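Local coordinates for protein o-succinylbenzoate synthase (Synechococcus elongatus, PDB 2OZT) that converts 2-succinyl-6-hydroxy-2,4-cyclohexadiene-1-carboxylate to 2-succinylbenzoate with the help of a divalent metal ion, a dehydration on the pathway to phylloquinone, at residues S223-S226 with A227-Q231; A273-A277 with I278-A282. All coordinates share one frame; numbering follows the deposited sequence.

Contact 1 of 2, residues S223-S226 with A227-Q231; sequences SVVS and AAEVQ
With OG of Ser-226 tucked between its own backbone N and carbonyl carbon (chi1 68°) and the Glu-229 chain running back extended from CG, the two side chains reach each other's backbone N-H groups in a capping box at the start of helix 227-235. Ser-226 is the N-cap: its OG accepts from Glu-229 N at 3.2 Å. In return OE1 of Glu-229 takes two amides of the incoming loop, one on each face of the carboxylate plane. The shorter bond runs from Val-225 N to Glu-229 OE1, 2.7 Å, and meets the oxygen nearly head-on; Ser-226 N approaches Glu-229 OE1 on the anti side at 3.2 Å, 22° out of the plane. Two donors on one oxygen hold the loop's last peptides in place and probably favour the ionised acid. CB of Val-225 lies alongside the same OE1.

The backbone turn is closed by Val-230 N, whose bond to Ser-226 O is 3.0 Å long and almost straight (168°), whereas the bond from Glu-229 N to that carbonyl is weak. Val-230 rests on Phe-242 and Ile-244 of strand 241-244, and both it and Ala-227 touch Phe-249 of helix 246-249. Val-224 O accepts a hydrogen bond from Lys-245, the predicted proton acceptor, placing this beta-to-alpha loop of the enolase-superfamily barrel at the active site. The apolar touch within the turn is CG2 of Val-230 at 3.9 Å from CB of Val-224.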
loop_
_atom_site.group_PDB
_atom_site.type_symbol
_atom_site.label_atom_id
_atom_site.label_comp_id
_atom_site.label_asym_id
_atom_site.label_seq_id
_atom_site.Cartn_x
_atom_site.Cartn_y
_atom_site.Cartn_z
ATOM N N SER A 223 -7.709 -5.477 5.778
ATOM C CA SER A 223 -7.443 -6.308 6.942
ATOM C C SER A 223 -6.006 -6.265 7.445
ATOM O O SER A 223 -5.754 -6.690 8.598
ATOM C CB SER A 223 -7.791 -7.777 6.654
ATOM O OG SER A 223 -9.208 -8.005 6.644
ATOM N N VAL A 224 -5.080 -5.843 6.573
ATOM C CA VAL A 224 -3.658 -5.865 6.931
ATOM C C VAL A 224 -2.988 -4.506 6.739
ATOM O O VAL A 224 -2.502 -4.181 5.673
ATOM C CB VAL A 224 -2.860 -7.020 6.262
ATOM C CG1 VAL A 224 -3.293 -8.390 6.859
ATOM C CG2 VAL A 224 -3.022 -7.055 4.738
ATOM N N VAL A 225 -3.003 -3.719 7.793
ATOM C CA VAL A 225 -2.360 -2.404 7.785
ATOM C C VAL A 225 -1.000 -2.488 8.503
ATOM O O VAL A 225 0.063 -2.196 7.923
ATOM C CB VAL A 225 -3.302 -1.369 8.418
ATOM C CG1 VAL A 225 -2.608 0.016 8.523
ATOM C CG2 VAL A 225 -4.620 -1.289 7.592
ATOM N N SER A 226 -1.034 -2.938 9.743
ATOM C CA SER A 226 0.165 -2.981 10.589
ATOM C C SER A 226 0.848 -4.340 10.595
ATOM O O SER A 226 0.240 -5.371 10.234
ATOM C CB SER A 226 -0.224 -2.650 12.035
ATOM O OG SER A 226 -1.031 -3.714 12.557
ATOM N N ALA A 227 2.127 -4.344 10.997
ATOM C CA ALA A 227 2.829 -5.606 11.204
ATOM C C ALA A 227 2.057 -6.562 12.121
ATOM O O ALA A 227 2.011 -7.789 11.882
ATOM C CB ALA A 227 4.229 -5.321 11.775
ATOM N N ALA A 228 1.454 -6.018 13.178
ATOM C CA ALA A 228 0.693 -6.902 14.096
ATOM C C ALA A 228 -0.455 -7.626 13.406
ATOM O O ALA A 228 -0.703 -8.793 13.704
ATOM C CB ALA A 228 0.195 -6.112 15.306
ATOM N N GLU A 229 -1.143 -6.938 12.498
ATOM C CA GLU A 229 -2.248 -7.549 11.759
ATOM C C GLU A 229 -1.708 -8.581 10.801
ATOM O O GLU A 229 -2.303 -9.650 10.656
ATOM C CB GLU A 229 -3.027 -6.483 10.991
ATOM C CG GLU A 229 -3.847 -5.612 11.934
ATOM C CD GLU A 229 -4.631 -4.534 11.215
ATOM O OE1 GLU A 229 -4.062 -3.901 10.324
ATOM O OE2 GLU A 229 -5.817 -4.301 11.549
ATOM N N VAL A 230 -0.617 -8.288 10.104
ATOM C CA VAL A 230 -0.003 -9.296 9.230
ATOM C C VAL A 230 0.356 -10.551 10.015
ATOM O O VAL A 230 0.045 -11.675 9.600
ATOM C CB VAL A 230 1.229 -8.751 8.468
ATOM C CG1 VAL A 230 1.902 -9.836 7.622
ATOM C CG2 VAL A 230 0.815 -7.548 7.552
ATOM N N GLN A 231 1.031 -10.351 11.155
ATOM C CA GLN A 231 1.414 -11.509 11.970
ATOM C C GLN A 231 0.186 -12.303 12.420
ATOM O O GLN A 231 0.227 -13.540 12.406
ATOM C CB GLN A 231 2.238 -11.056 13.177
ATOM C CG GLN A 231 2.644 -12.236 14.062
ATOM C CD GLN A 231 3.491 -11.849 15.210
ATOM O OE1 GLN A 231 4.690 -11.606 15.046
ATOM N NE2 GLN A 231 2.900 -11.834 16.406
#

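Contact 2 of 2, residues A273-A277 with I278-A282; sequences ALEGA and IARTA
From Gly-276, the N-cap, the backbone enters helix 277-290, with Arg-280 N bonding to Gly-276 O at 2.9 Å and Thr-281 N to Ala-277 O. The hydroxyl of Thr-281 also donates to Ala-277 O, 2.7 Å from OG1, so this carbonyl is gripped from opposite faces of its plane. Glu-275 bends at chi2 (-71°), its CG passing 3.5 Å from CB of Ala-279, and its carboxylate stands nearly perpendicular (88°) to the guanidinium of Arg-280. They form a salt bridge, OE1 to NE 3.0 Å, although the hydrogen bond within it is weak; Ser-272 OG is a further partner of OE1. NE and NH2 of Arg-280 straddle the backbone oxygen of Glu-275 through two more weak bonds, and NH2 also donates to Arg-304 O. The other carboxylate oxygen, OE2, is met from above its plane by Ala-273 N at 2.9 Å. Replacing Arg-280 by an alanine would probably leave OE1 of Glu-275 without its charged mate, and the backbone oxygens of Glu-275 and Arg-304 without their side-chain donors. The start of helix 277-290 joins the C-terminal barrel to the N-terminal domain: Glu-46 on strand 42-47 accepts from the amides of Gly-276 and Ala-279, while Ile-278 touches Tyr-44 of that strand as well as Tyr-315 and Leu-318 of helix 312-320.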
loop_
_atom_site.group_PDB
_atom_site.type_symbol
_atom_site.label_atom_id
_atom_site.label_comp_id
_atom_site.label_asym_id
_atom_site.label_seq_id
_atom_site.Cartn_x
_atom_site.Cartn_y
_atom_site.Cartn_z
ATOM N N ALA A 273 -0.144 3.987 -0.032
ATOM C CA ALA A 273 -1.110 4.592 0.891
ATOM C C ALA A 273 -1.249 6.086 0.545
ATOM O O ALA A 273 -1.482 6.909 1.445
ATOM C CB ALA A 273 -0.590 4.468 2.312
ATOM N N LEU A 274 -1.091 6.430 -0.738
ATOM C CA LEU A 274 -1.141 7.842 -1.182
ATOM C C LEU A 274 -0.200 8.701 -0.363
ATOM O O LEU A 274 -0.556 9.785 0.150
ATOM C CB LEU A 274 -2.589 8.384 -1.133
ATOM C CG LEU A 274 -3.602 7.647 -2.013
ATOM C CD1 LEU A 274 -4.953 8.343 -1.847
ATOM C CD2 LEU A 274 -3.180 7.615 -3.477
ATOM N N GLU A 275 1.023 8.204 -0.246
ATOM C CA GLU A 275 2.083 8.901 0.482
ATOM C C GLU A 275 2.879 9.776 -0.492
ATOM O O GLU A 275 2.705 9.705 -1.705
ATOM C CB GLU A 275 2.999 7.889 1.217
ATOM C CG GLU A 275 3.757 6.942 0.314
ATOM C CD GLU A 275 2.874 5.889 -0.362
ATOM O OE1 GLU A 275 2.541 6.084 -1.549
ATOM O OE2 GLU A 275 2.572 4.877 0.290
ATOM N N GLY A 276 3.790 10.601 0.041
ATOM C CA GLY A 276 4.525 11.510 -0.830
ATOM C C GLY A 276 5.843 10.909 -1.295
ATOM O O GLY A 276 6.129 9.711 -1.052
ATOM N N ALA A 277 6.644 11.736 -1.982
ATOM C CA ALA A 277 7.866 11.265 -2.620
ATOM C C ALA A 277 8.938 10.785 -1.637
ATOM O O ALA A 277 9.720 9.876 -1.969
ATOM C CB ALA A 277 8.436 12.385 -3.484
ATOM N N ILE A 278 8.981 11.352 -0.443
ATOM C CA ILE A 278 9.976 10.887 0.532
ATOM C C ILE A 278 9.683 9.423 0.910
ATOM O O ILE A 278 10.527 8.558 0.794
ATOM C CB ILE A 278 10.066 11.813 1.735
ATOM C CG1 ILE A 278 10.694 13.126 1.254
ATOM C CG2 ILE A 278 10.862 11.162 2.860
ATOM C CD1 ILE A 278 10.719 14.248 2.368
ATOM N N ALA A 279 8.428 9.144 1.281
ATOM C CA ALA A 279 8.047 7.772 1.637
ATOM C C ALA A 279 8.145 6.844 0.444
ATOM O O ALA A 279 8.626 5.734 0.571
ATOM C CB ALA A 279 6.578 7.780 2.139
ATOM N N ARG A 280 7.649 7.285 -0.717
ATOM C CA ARG A 280 7.680 6.373 -1.905
ATOM C C ARG A 280 9.128 6.015 -2.257
ATOM O O ARG A 280 9.403 4.858 -2.555
ATOM C CB ARG A 280 6.994 6.974 -3.139
ATOM C CG ARG A 280 5.532 7.074 -2.951
ATOM C CD ARG A 280 4.692 7.109 -4.239
ATOM N NE ARG A 280 3.424 7.720 -3.850
ATOM C CZ ARG A 280 2.503 8.233 -4.664
ATOM N NH1 ARG A 280 2.656 8.181 -6.001
ATOM N NH2 ARG A 280 1.421 8.785 -4.126
ATOM N N THR A 281 10.035 6.998 -2.213
ATOM C CA THR A 281 11.421 6.714 -2.570
ATOM C C THR A 281 12.046 5.775 -1.547
ATOM O O THR A 281 12.773 4.850 -1.923
ATOM C CB THR A 281 12.249 8.000 -2.711
ATOM O OG1 THR A 281 11.587 8.881 -3.613
ATOM C CG2 THR A 281 13.620 7.669 -3.340
ATOM N N ALA A 282 11.736 5.968 -0.273
ATOM C CA ALA A 282 12.174 5.056 0.758
ATOM C C ALA A 282 11.678 3.628 0.514
ATOM O O ALA A 282 12.403 2.656 0.757
ATOM C CB ALA A 282 11.689 5.521 2.114
#

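Overall arrangement
Contacts 1 and 2 are both beta-to-alpha junctions of the enolase-superfamily barrel, following strands 218-220 and 268-270 in turn. Their centres lie 19 Å apart and their nearest atoms about 8 Å, so they do not touch. Lys-245, the predicted proton acceptor, stands between them in sequence and near both in space: its side chain is about 4 Å from that of Val-224 and about 6 Å from that of Glu-275. Contact 1 is nearer the metal site, with the Ser-223 side chain about 9 Å from the bound sodium ion, against about 13 Å for Leu-274. Helix 246-249 bridges them, since Leu-248 touches both Val-225 and Ala-273.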